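Local coordinates for cell shape-determining protein MreC (PDB 2QF5) that helps form and maintain cell shape, probably as part of the elongasome that synthesizes peripheral peptidoglycan, at residues A5-A10 with G34-M39; L40-G45 with V160-G165; S20-L25 with I60-T65; G131-T136 with V147-S152. One frame throughout, in Å; residues are numbered along the deposited sequence.

Contact 1. Residues A5-A10 with G34-M39; sequences ATKTLA and GASENM
Lys7 NZ gives a hydrogen bond to Ser36 OG across 2.6 Å, the shortest polar link between 5-10 and 34-39. With chi1 at 51°, which tucks CG between the two backbone arms of Lys7, the lysine chain runs out fully extended and carries its ammonium group from the strand to the loop. On the way CE passes Asn38 OD1 at 4.2 Å; that oxygen is buried here and has no partner in the model. The methyl CE of Met39 packs against the start of the same chain, 3.6 Å from Lys7 CG and 3.3 Å from Lys7 O, and the two side chains cross at about a right angle. A weak bond from Ser36 N to Met39 SD (3.4 Å) ties the thioether back to its own loop, whose residues 36 to 39 form a type I turn closed by Met39 N on Ser36 O. Further along, Leu9 lays CD1 against the loop backbone, 3.4 Å from Ala35 N, and meets Ala35 CB at 3.9 Å. The loop leads from strand 24-27 into strand 40-43. Strand 6-16 runs past it, bonded through Lys7 and Leu9 to Gly165 and Leu163 of strand 160-166, on which Met39 and Leu9 also pack.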
loop_
_atom_site.group_PDB
_atom_site.type_symbol
_atom_site.label_atom_id
_atom_site.label_comp_id
_atom_site.label_asym_id
_atom_site.label_seq_id
_atom_site.Cartn_x
_atom_site.Cartn_y
_atom_site.Cartn_z
ATOM N N ALA A 5 13.209 -7.818 -13.357
ATOM C CA ALA A 5 12.088 -8.014 -12.393
ATOM C C ALA A 5 11.408 -6.695 -12.039
ATOM O O ALA A 5 10.182 -6.632 -11.988
ATOM C CB ALA A 5 12.592 -8.702 -11.117
ATOM N N THR A 6 12.200 -5.647 -11.811
ATOM C CA THR A 6 11.713 -4.445 -11.130
ATOM C C THR A 6 12.185 -3.109 -11.730
ATOM O O THR A 6 13.364 -2.927 -11.997
ATOM C CB THR A 6 12.092 -4.503 -9.619
ATOM O OG1 THR A 6 11.096 -5.251 -8.906
ATOM C CG2 THR A 6 12.175 -3.129 -9.019
ATOM N N LYS A 7 11.239 -2.180 -11.915
ATOM C CA LYS A 7 11.547 -0.787 -12.274
ATOM C C LYS A 7 11.259 0.140 -11.100
ATOM O O LYS A 7 10.174 0.135 -10.530
ATOM C CB LYS A 7 10.806 -0.317 -13.533
ATOM C CG LYS A 7 9.307 -0.540 -13.570
ATOM C CD LYS A 7 8.779 -0.497 -15.018
ATOM C CE LYS A 7 7.250 -0.620 -15.063
ATOM N NZ LYS A 7 6.696 -0.346 -16.414
ATOM N N THR A 8 12.261 0.923 -10.740
ATOM C CA THR A 8 12.168 1.815 -9.612
ATOM C C THR A 8 12.491 3.259 -10.059
ATOM O O THR A 8 13.139 3.470 -11.055
ATOM C CB THR A 8 13.062 1.322 -8.449
ATOM O OG1 THR A 8 14.431 1.390 -8.821
ATOM C CG2 THR A 8 12.733 -0.113 -8.074
ATOM N N LEU A 9 11.979 4.227 -9.309
ATOM C CA LEU A 9 11.897 5.626 -9.698
ATOM C C LEU A 9 11.749 6.378 -8.386
ATOM O O LEU A 9 10.981 5.968 -7.543
ATOM C CB LEU A 9 10.634 5.824 -10.566
ATOM C CG LEU A 9 10.456 6.961 -11.575
ATOM C CD1 LEU A 9 9.165 6.734 -12.320
ATOM C CD2 LEU A 9 10.430 8.336 -10.963
ATOM N N ALA A 10 12.489 7.458 -8.193
ATOM C CA ALA A 10 12.293 8.327 -7.040
ATOM C C ALA A 10 11.625 9.586 -7.562
ATOM O O ALA A 10 11.918 10.034 -8.686
ATOM C CB ALA A 10 13.626 8.652 -6.360
ATOM N N GLY A 34 9.421 7.047 -16.712
ATOM C CA GLY A 34 9.144 5.638 -16.449
ATOM C C GLY A 34 8.081 5.273 -15.416
ATOM O O GLY A 34 8.058 4.133 -14.953
ATOM N N ALA A 35 7.217 6.208 -15.029
ATOM C CA ALA A 35 6.125 5.866 -14.117
ATOM C C ALA A 35 5.104 5.058 -14.908
ATOM O O ALA A 35 4.866 5.352 -16.085
ATOM C CB ALA A 35 5.478 7.128 -13.499
ATOM N N SER A 36 4.524 4.034 -14.268
ATOM C CA SER A 36 3.520 3.149 -14.890
ATOM C C SER A 36 2.374 2.948 -13.913
ATOM O O SER A 36 2.560 2.999 -12.714
ATOM C CB SER A 36 4.107 1.770 -15.224
ATOM O OG SER A 36 5.449 1.859 -15.651
ATOM N N GLU A 37 1.204 2.639 -14.453
ATOM C CA GLU A 37 -0.018 2.532 -13.670
ATOM C C GLU A 37 -0.074 1.279 -12.769
ATOM O O GLU A 37 -0.961 1.151 -11.938
ATOM C CB GLU A 37 -1.277 2.640 -14.564
ATOM C CG GLU A 37 -1.105 2.321 -16.049
ATOM C CD GLU A 37 -0.631 3.528 -16.889
ATOM O OE1 GLU A 37 -1.397 4.508 -17.019
ATOM O OE2 GLU A 37 0.495 3.478 -17.438
ATOM N N ASN A 38 0.880 0.366 -12.927
ATOM C CA ASN A 38 0.933 -0.824 -12.076
ATOM C C ASN A 38 1.843 -0.646 -10.850
ATOM O O ASN A 38 2.095 -1.594 -10.120
ATOM C CB ASN A 38 1.368 -2.046 -12.904
ATOM C CG ASN A 38 2.820 -1.933 -13.449
ATOM O OD1 ASN A 38 3.554 -0.974 -13.157
ATOM N ND2 ASN A 38 3.225 -2.935 -14.223
ATOM N N MET A 39 2.329 0.567 -10.633
ATOM C CA MET A 39 3.336 0.812 -9.601
ATOM C C MET A 39 2.757 1.056 -8.229
ATOM O O MET A 39 1.650 1.580 -8.087
ATOM C CB MET A 39 4.217 2.004 -9.965
ATOM C CG MET A 39 5.204 1.665 -11.040
ATOM S SD MET A 39 6.252 3.031 -11.513
ATOM C CE MET A 39 7.763 2.082 -11.718
#

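Contact 2. Residues L40-G45 with V160-G165; sequences LAIANG and VIELVG
Strands 40-43 and 160-165 run antiparallel, their short axes 144° apart, and Leu40 with Val164 and Ile42 with Glu162 are the hydrogen-bonded pairs, each joined by two N-H to O bonds. The bond from Glu162 N to Ile42 O is the shortest, 2.7 Å. That from Val164 N to Leu40 O is the longest, 2.9 Å. Between them Ala41 and Leu163 form a non-hydrogen-bonded pair. On the face carrying Ile42, Glu162 and Val164, the isoleucine and glutamate lie side by side and point the same way. Glu162 CG is anti to the backbone N (chi1 163°) and the chain beyond is extended, which sets the carboxylate beside the isoleucine tip, with OE2 3.5 Å from Ile42 CD1. The same methyl touches Val164 CG1 at 3.9 Å, so it bridges two neighbours on the facing strand. The other face is aliphatic: Ala41 CB meets Ile161 CG2 at 3.7 Å and Leu163 CD2 at 4.1 Å, its single methyl touching branches of both neighbours. Past the last direct bonds, two waters continue the pairing, one between Asn44 OD1 and Val160 N, the other between Asn44 N and Val160 O. Strand 160-166 also bonds to strand 6-16 through Ile161 and Leu163, and this places the contact within the closed six-stranded barrel. Chemically the two faces differ. The Ala41 side is purely apolar and buried, whereas on the other the carboxylate of Glu162, probably charged at this partly exposed position, rests against a methyl, a contact that is van der Waals in kind.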
loop_
_atom_site.group_PDB
_atom_site.type_symbol
_atom_site.label_atom_id
_atom_site.label_comp_id
_atom_site.label_asym_id
_atom_site.label_seq_id
_atom_site.Cartn_x
_atom_site.Cartn_y
_atom_site.Cartn_z
ATOM N N LEU A 40 3.554 0.655 -7.237
ATOM C CA LEU A 40 3.302 0.927 -5.837
ATOM C C LEU A 40 4.223 2.058 -5.362
ATOM O O LEU A 40 5.239 2.362 -6.008
ATOM C CB LEU A 40 3.479 -0.350 -5.009
ATOM C CG LEU A 40 2.380 -1.401 -5.154
ATOM C CD1 LEU A 40 2.664 -2.656 -4.309
ATOM C CD2 LEU A 40 1.028 -0.840 -4.768
ATOM N N ALA A 41 3.820 2.716 -4.279
ATOM C CA ALA A 41 4.530 3.881 -3.720
ATOM C C ALA A 41 5.118 3.541 -2.339
ATOM O O ALA A 41 4.392 3.140 -1.443
ATOM C CB ALA A 41 3.586 5.080 -3.602
ATOM N N ILE A 42 6.429 3.734 -2.182
ATOM C CA ILE A 42 7.132 3.491 -0.912
ATOM C C ILE A 42 7.645 4.830 -0.336
ATOM O O ILE A 42 8.173 5.657 -1.064
ATOM C CB ILE A 42 8.305 2.516 -1.138
ATOM C CG1 ILE A 42 7.798 1.155 -1.595
ATOM C CG2 ILE A 42 9.131 2.366 0.106
ATOM C CD1 ILE A 42 8.891 0.257 -2.109
ATOM N N ALA A 43 7.458 5.047 0.958
ATOM C CA ALA A 43 7.954 6.259 1.639
ATOM C C ALA A 43 8.003 6.058 3.135
ATOM O O ALA A 43 7.126 5.394 3.707
ATOM C CB ALA A 43 7.042 7.466 1.347
ATOM N N ASN A 44 8.983 6.691 3.778
ATOM C CA ASN A 44 9.027 6.770 5.225
ATOM C C ASN A 44 8.941 5.397 5.915
ATOM O O ASN A 44 8.334 5.283 6.954
ATOM C CB ASN A 44 7.906 7.695 5.726
ATOM C CG ASN A 44 8.105 9.179 5.321
ATOM O OD1 ASN A 44 9.084 9.550 4.644
ATOM N ND2 ASN A 44 7.158 10.040 5.767
ATOM N N GLY A 45 9.571 4.372 5.337
ATOM C CA GLY A 45 9.664 3.053 5.959
ATOM C C GLY A 45 8.836 1.929 5.360
ATOM O O GLY A 45 8.933 0.788 5.806
ATOM N N VAL A 160 9.117 12.480 -0.210
ATOM C CA VAL A 160 9.868 11.775 -1.243
ATOM C C VAL A 160 9.311 10.352 -1.327
ATOM O O VAL A 160 9.185 9.686 -0.319
ATOM C CB VAL A 160 11.370 11.731 -0.906
ATOM C CG1 VAL A 160 12.138 10.973 -1.981
ATOM C CG2 VAL A 160 11.936 13.138 -0.759
ATOM N N ILE A 161 8.929 9.915 -2.523
ATOM C CA ILE A 161 8.385 8.561 -2.719
ATOM C C ILE A 161 9.260 7.759 -3.663
ATOM O O ILE A 161 9.772 8.301 -4.628
ATOM C CB ILE A 161 6.962 8.591 -3.287
ATOM C CG1 ILE A 161 5.944 8.900 -2.191
ATOM C CG2 ILE A 161 6.577 7.247 -3.953
ATOM C CD1 ILE A 161 4.586 9.287 -2.758
ATOM N N GLU A 162 9.428 6.472 -3.358
ATOM C CA GLU A 162 9.994 5.512 -4.300
ATOM C C GLU A 162 8.832 4.806 -5.035
ATOM O O GLU A 162 8.021 4.098 -4.426
ATOM C CB GLU A 162 10.910 4.502 -3.582
ATOM C CG GLU A 162 11.223 3.231 -4.395
ATOM C CD GLU A 162 11.814 2.067 -3.562
ATOM O OE1 GLU A 162 12.393 2.305 -2.467
ATOM O OE2 GLU A 162 11.698 0.897 -4.027
ATOM N N LEU A 163 8.745 5.016 -6.344
ATOM C CA LEU A 163 7.790 4.286 -7.160
ATOM C C LEU A 163 8.432 2.969 -7.609
ATOM O O LEU A 163 9.569 2.954 -8.102
ATOM C CB LEU A 163 7.338 5.115 -8.359
ATOM C CG LEU A 163 6.495 6.358 -8.064
ATOM C CD1 LEU A 163 6.141 7.044 -9.390
ATOM C CD2 LEU A 163 5.245 5.980 -7.263
ATOM N N VAL A 164 7.715 1.868 -7.416
ATOM C CA VAL A 164 8.215 0.539 -7.791
ATOM C C VAL A 164 7.143 -0.282 -8.514
ATOM O O VAL A 164 5.992 -0.339 -8.103
ATOM C CB VAL A 164 8.736 -0.250 -6.578
ATOM C CG1 VAL A 164 7.597 -0.637 -5.689
ATOM C CG2 VAL A 164 9.483 -1.510 -7.045
ATOM N N GLY A 165 7.541 -0.917 -9.605
ATOM C CA GLY A 165 6.618 -1.682 -10.413
ATOM C C GLY A 165 7.323 -2.840 -11.045
ATOM O O GLY A 165 8.549 -2.894 -11.070
HETATM O O HOH W 1 9.095 11.669 2.835
HETATM O O HOH W 2 10.406 8.670 1.821
#

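Contact 3. Residues S20-L25 with I60-T65; sequences SWKQEL and IVNLLT
Leu63 reaches across to 20-25 with every carbon of its side chain. Its CB lies 3.5 Å from Gln23 O, the same oxygen that accepts a hydrogen bond from Leu63 N, and CG follows close by. Because CG is anti to the carbonyl carbon (chi1 -73°), the branches are carried over toward Gln23 and Leu25. CD1 presses on Gln23 CG at 3.4 Å and also meets Leu25 CG, while CD2 reaches Leu25 CD1 at 3.8 Å. This wedges the leucine between two non-adjacent residues. The backbone bonds alongside define an antiparallel pairing of strands 24-27 and 59-63 in the six-stranded closed barrel: Leu25 and Val61 exchange two bonds, of which Val61 N to Leu25 O is 2.8 Å and nearly straight (171°). Glu24 and Asn62 form the adjacent non-hydrogen-bonded pair. On the face carrying those two, Glu24 brings CB to 3.2 Å from Val61 O and lays its carboxylate carbon CD 3.8 Å from Ile60 CG2. Thr65 OG1 also lies against Gln23, 3.3 Å from its CG. Ser17 OG bonds to both Lys22 O and Glu24 N, bridging either side of Gln23, and Leu25 packs on Val13 and Arg16 of strand 6-16.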
loop_
_atom_site.group_PDB
_atom_site.type_symbol
_atom_site.label_atom_id
_atom_site.label_comp_id
_atom_site.label_asym_id
_atom_site.label_seq_id
_atom_site.Cartn_x
_atom_site.Cartn_y
_atom_site.Cartn_z
ATOM N N SER A 20 -10.255 16.535 3.173
ATOM C CA SER A 20 -11.528 15.792 3.100
ATOM C C SER A 20 -11.809 15.141 1.740
ATOM O O SER A 20 -12.764 14.365 1.613
ATOM C CB SER A 20 -12.722 16.639 3.542
ATOM O OG SER A 20 -12.455 17.259 4.786
ATOM N N TRP A 21 -10.994 15.437 0.728
ATOM C CA TRP A 21 -11.159 14.786 -0.571
ATOM C C TRP A 21 -10.520 13.381 -0.523
ATOM O O TRP A 21 -10.088 12.911 0.530
ATOM C CB TRP A 21 -10.564 15.650 -1.699
ATOM C CG TRP A 21 -11.258 16.988 -1.906
ATOM C CD1 TRP A 21 -11.909 17.731 -0.965
ATOM C CD2 TRP A 21 -11.315 17.753 -3.126
ATOM N NE1 TRP A 21 -12.391 18.894 -1.521
ATOM C CE2 TRP A 21 -12.034 18.939 -2.843
ATOM C CE3 TRP A 21 -10.837 17.548 -4.431
ATOM C CZ2 TRP A 21 -12.288 19.918 -3.819
ATOM C CZ3 TRP A 21 -11.083 18.534 -5.398
ATOM C CH2 TRP A 21 -11.801 19.699 -5.082
ATOM N N LYS A 22 -10.501 12.692 -1.655
ATOM C CA LYS A 22 -9.742 11.467 -1.763
ATOM C C LYS A 22 -8.317 11.809 -1.304
ATOM O O LYS A 22 -7.723 12.781 -1.772
ATOM C CB LYS A 22 -9.769 10.946 -3.209
ATOM C CG LYS A 22 -9.197 9.540 -3.422
ATOM C CD LYS A 22 -10.275 8.478 -3.404
ATOM C CE LYS A 22 -9.798 7.146 -3.992
ATOM N NZ LYS A 22 -9.364 7.257 -5.432
ATOM N N GLN A 23 -7.812 11.048 -0.339
ATOM C CA GLN A 23 -6.425 11.163 0.126
ATOM C C GLN A 23 -5.427 10.766 -0.980
ATOM O O GLN A 23 -5.251 9.583 -1.286
ATOM C CB GLN A 23 -6.243 10.278 1.358
ATOM C CG GLN A 23 -5.022 10.575 2.174
ATOM C CD GLN A 23 -5.307 11.386 3.437
ATOM O OE1 GLN A 23 -4.593 12.359 3.730
ATOM N NE2 GLN A 23 -6.328 10.979 4.194
ATOM N N GLU A 24 -4.800 11.753 -1.605
ATOM C CA GLU A 24 -3.858 11.474 -2.691
ATOM C C GLU A 24 -2.709 12.470 -2.849
ATOM O O GLU A 24 -2.791 13.633 -2.457
ATOM C CB GLU A 24 -4.598 11.288 -4.011
ATOM C CG GLU A 24 -5.464 12.414 -4.395
ATOM C CD GLU A 24 -6.261 12.121 -5.623
ATOM O OE1 GLU A 24 -6.673 10.964 -5.815
ATOM O OE2 GLU A 24 -6.497 13.073 -6.388
ATOM N N LEU A 25 -1.602 11.963 -3.374
ATOM C CA LEU A 25 -0.407 12.755 -3.561
ATOM C C LEU A 25 -0.155 12.923 -5.030
ATOM O O LEU A 25 -0.517 12.072 -5.826
ATOM C CB LEU A 25 0.790 12.073 -2.906
ATOM C CG LEU A 25 0.833 12.107 -1.384
ATOM C CD1 LEU A 25 2.076 11.430 -0.902
ATOM C CD2 LEU A 25 0.771 13.536 -0.837
ATOM N N ILE A 60 -0.238 10.518 -9.930
ATOM C CA ILE A 60 -1.115 10.612 -8.762
ATOM C C ILE A 60 -1.011 9.298 -8.005
ATOM O O ILE A 60 -1.138 8.229 -8.582
ATOM C CB ILE A 60 -2.577 10.854 -9.161
ATOM C CG1 ILE A 60 -2.686 12.081 -10.077
ATOM C CG2 ILE A 60 -3.485 10.978 -7.903
ATOM C CD1 ILE A 60 -2.239 13.386 -9.436
ATOM N N VAL A 61 -0.790 9.396 -6.700
ATOM C CA VAL A 61 -0.666 8.255 -5.845
ATOM C C VAL A 61 -1.862 8.220 -4.913
ATOM O O VAL A 61 -2.181 9.233 -4.251
ATOM C CB VAL A 61 0.648 8.309 -5.034
ATOM C CG1 VAL A 61 0.640 7.279 -3.881
ATOM C CG2 VAL A 61 1.826 8.064 -5.938
ATOM N N ASN A 62 -2.535 7.071 -4.871
ATOM C CA ASN A 62 -3.659 6.887 -3.952
ATOM C C ASN A 62 -3.066 6.425 -2.664
ATOM O O ASN A 62 -2.342 5.444 -2.665
ATOM C CB ASN A 62 -4.683 5.856 -4.461
ATOM C CG ASN A 62 -5.946 5.832 -3.615
ATOM O OD1 ASN A 62 -6.296 4.804 -3.009
ATOM N ND2 ASN A 62 -6.635 6.979 -3.546
ATOM N N LEU A 63 -3.364 7.117 -1.579
ATOM C CA LEU A 63 -2.791 6.816 -0.272
ATOM C C LEU A 63 -3.541 5.717 0.492
ATOM O O LEU A 63 -4.790 5.613 0.434
ATOM C CB LEU A 63 -2.724 8.099 0.586
ATOM C CG LEU A 63 -1.656 9.142 0.196
ATOM C CD1 LEU A 63 -1.825 10.455 0.982
ATOM C CD2 LEU A 63 -0.228 8.631 0.377
ATOM N N LEU A 64 -2.777 4.934 1.261
ATOM C CA LEU A 64 -3.333 3.842 2.108
ATOM C C LEU A 64 -4.225 4.283 3.251
ATOM O O LEU A 64 -4.898 3.450 3.861
ATOM C CB LEU A 64 -2.197 2.972 2.695
ATOM C CG LEU A 64 -1.447 2.110 1.705
ATOM C CD1 LEU A 64 -0.425 1.191 2.435
ATOM C CD2 LEU A 64 -2.442 1.300 0.907
ATOM N N THR A 65 -4.233 5.579 3.551
ATOM C CA THR A 65 -5.014 6.104 4.669
ATOM C C THR A 65 -6.458 6.450 4.288
ATOM O O THR A 65 -7.243 6.866 5.123
ATOM C CB THR A 65 -4.310 7.303 5.271
ATOM O OG1 THR A 65 -3.912 8.166 4.212
ATOM C CG2 THR A 65 -3.059 6.842 6.034
#

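Contact 4. Residues G131-T136 with V147-S152; sequences GEVVAT and VTVKLS
With chi1 at 49°, OG1 of Thr148 is turned in between its own amide N and carbonyl carbon, which lets it reach Ala135 O. Thr148 N reaches that oxygen at 2.9 Å, nearly along the C=O axis, whereas OG1 donates at 3.0 Å from above the carbonyl plane. Two donors of one residue therefore grip one acceptor from different directions. At Val134 the backbone leaves extended geometry (psi -45°), and the register shifts by one there in a classic beta bulge: Val134 and Ala135 both face Thr148, whose O takes a short, straight bond from Val134 N (2.7 Å, 174°) and a weak one from Ala135 N. Val134 also leans CG2 onto Lys150, 3.8 Å from its CB. On the other face Val133 and Val147 cross at about a right angle, CG2 of the first meeting CG1 of the second at 3.8 Å, and Val149 CG1 lies against the Glu132 backbone, 3.4 Å from its O. Gly131 CA makes a CA-H...O contact with Lys150 O at 3.2 Å, and the strands come close here, where Gly131 and Leu151 form a non-hydrogen-bonded pair. The segments belong to the hairpin of strands 126-137 and 146-151. Strand 114-118 flanks the first through a Gly131 to Val115 backbone bond, with Glu132 in a salt bridge to Lys114, and strand 97-101 flanks the second, paired with Val147 and Val149 through Ile100 and Leu98, in the other six-stranded barrel of the chain.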
loop_
_atom_site.group_PDB
_atom_site.type_symbol
_atom_site.label_atom_id
_atom_site.label_comp_id
_atom_site.label_asym_id
_atom_site.label_seq_id
_atom_site.Cartn_x
_atom_site.Cartn_y
_atom_site.Cartn_z
ATOM N N GLY A 131 3.522 -3.607 6.988
ATOM C CA GLY A 131 3.493 -3.443 8.424
ATOM C C GLY A 131 3.398 -4.761 9.164
ATOM O O GLY A 131 3.814 -5.805 8.662
ATOM N N GLU A 132 2.860 -4.707 10.374
ATOM C CA GLU A 132 2.679 -5.903 11.201
ATOM C C GLU A 132 1.258 -5.940 11.737
ATOM O O GLU A 132 0.623 -4.890 11.954
ATOM C CB GLU A 132 3.719 -5.942 12.326
ATOM C CG GLU A 132 5.173 -6.158 11.777
ATOM C CD GLU A 132 6.273 -5.895 12.805
ATOM O OE1 GLU A 132 7.468 -6.044 12.460
ATOM O OE2 GLU A 132 5.952 -5.568 13.963
ATOM N N VAL A 133 0.747 -7.150 11.899
ATOM C CA VAL A 133 -0.617 -7.359 12.386
ATOM C C VAL A 133 -0.817 -6.823 13.805
ATOM O O VAL A 133 0.012 -7.027 14.675
ATOM C CB VAL A 133 -0.995 -8.858 12.358
ATOM C CG1 VAL A 133 -2.318 -9.111 13.109
ATOM C CG2 VAL A 133 -1.030 -9.365 10.899
ATOM N N VAL A 134 -1.941 -6.149 14.007
ATOM C CA VAL A 134 -2.363 -5.638 15.313
ATOM C C VAL A 134 -3.436 -6.535 15.939
ATOM O O VAL A 134 -3.380 -6.830 17.142
ATOM C CB VAL A 134 -2.947 -4.206 15.172
ATOM C CG1 VAL A 134 -3.798 -3.841 16.391
ATOM C CG2 VAL A 134 -1.840 -3.204 14.930
ATOM N N ALA A 135 -4.426 -6.935 15.131
ATOM C CA ALA A 135 -5.524 -7.811 15.586
ATOM C C ALA A 135 -6.231 -8.486 14.400
ATOM O O ALA A 135 -6.131 -8.024 13.258
ATOM C CB ALA A 135 -6.540 -7.010 16.402
ATOM N N THR A 136 -6.929 -9.584 14.684
ATOM C CA THR A 136 -7.852 -10.190 13.732
ATOM C C THR A 136 -9.277 -9.947 14.203
ATOM O O THR A 136 -9.605 -10.128 15.372
ATOM C CB THR A 136 -7.610 -11.689 13.528
ATOM O OG1 THR A 136 -7.619 -12.372 14.794
ATOM C CG2 THR A 136 -6.278 -11.911 12.817
ATOM N N VAL A 147 -8.319 -8.412 9.035
ATOM C CA VAL A 147 -7.084 -8.205 9.793
ATOM C C VAL A 147 -6.759 -6.720 9.848
ATOM O O VAL A 147 -6.852 -6.018 8.836
ATOM C CB VAL A 147 -5.886 -8.954 9.152
ATOM C CG1 VAL A 147 -4.655 -8.882 10.064
ATOM C CG2 VAL A 147 -6.250 -10.413 8.890
ATOM N N THR A 148 -6.363 -6.247 11.026
ATOM C CA THR A 148 -5.816 -4.900 11.186
ATOM C C THR A 148 -4.273 -4.919 11.310
ATOM O O THR A 148 -3.684 -5.812 11.923
ATOM C CB THR A 148 -6.438 -4.180 12.392
ATOM O OG1 THR A 148 -6.387 -5.035 13.533
ATOM C CG2 THR A 148 -7.863 -3.792 12.099
ATOM N N VAL A 149 -3.631 -3.907 10.737
ATOM C CA VAL A 149 -2.188 -3.899 10.531
ATOM C C VAL A 149 -1.646 -2.492 10.820
ATOM O O VAL A 149 -2.189 -1.526 10.288
ATOM C CB VAL A 149 -1.870 -4.309 9.073
ATOM C CG1 VAL A 149 -0.349 -4.147 8.744
ATOM C CG2 VAL A 149 -2.378 -5.763 8.780
ATOM N N LYS A 150 -0.615 -2.377 11.676
ATOM C CA LYS A 150 0.078 -1.098 11.866
ATOM C C LYS A 150 1.178 -0.907 10.805
ATOM O O LYS A 150 2.149 -1.670 10.738
ATOM C CB LYS A 150 0.657 -0.943 13.278
ATOM C CG LYS A 150 0.758 0.523 13.696
ATOM C CD LYS A 150 1.526 0.730 14.993
ATOM C CE LYS A 150 1.488 2.234 15.494
ATOM N NZ LYS A 150 2.465 2.561 16.618
ATOM N N LEU A 151 1.013 0.133 9.990
ATOM C CA LEU A 151 1.904 0.423 8.857
ATOM C C LEU A 151 3.317 0.779 9.318
ATOM O O LEU A 151 3.488 1.524 10.292
ATOM C CB LEU A 151 1.361 1.614 8.030
ATOM C CG LEU A 151 -0.041 1.575 7.411
ATOM C CD1 LEU A 151 -1.102 1.437 8.510
ATOM C CD2 LEU A 151 -0.344 2.846 6.653
ATOM N N SER A 152 4.324 0.281 8.598
ATOM C CA SER A 152 5.724 0.704 8.821
ATOM C C SER A 152 5.967 2.131 8.388
ATOM O O SER A 152 6.698 2.893 9.065
ATOM C CB SER A 152 6.692 -0.163 8.029
ATOM O OG SER A 152 6.238 -1.470 7.990
#

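Contacts 1, 2 and 3 all reach one closed antiparallel barrel, ordered 6-16, 24-27, 59-63, 46-54, 40-43, 160-166, while contact 4 belongs to a second. Contacts 1 and 2, centres about 10 Å apart, touch where Met39 CB lies 3.5 Å from Val164 O. Contacts 2 and 3, centres about 14 Å apart, touch inside the barrel through Ala41 CB and Val61 CG1 (3.7 Å); the segments of contact 3 alternate with those of both in sequence. Contact 4, its centre about 26 Å from that of contact 1, comes between the halves of contact 2: the chain builds the second barrel, then returns to close the first. Together the barrels form MreC's barrel core, in its inferred extracellular part.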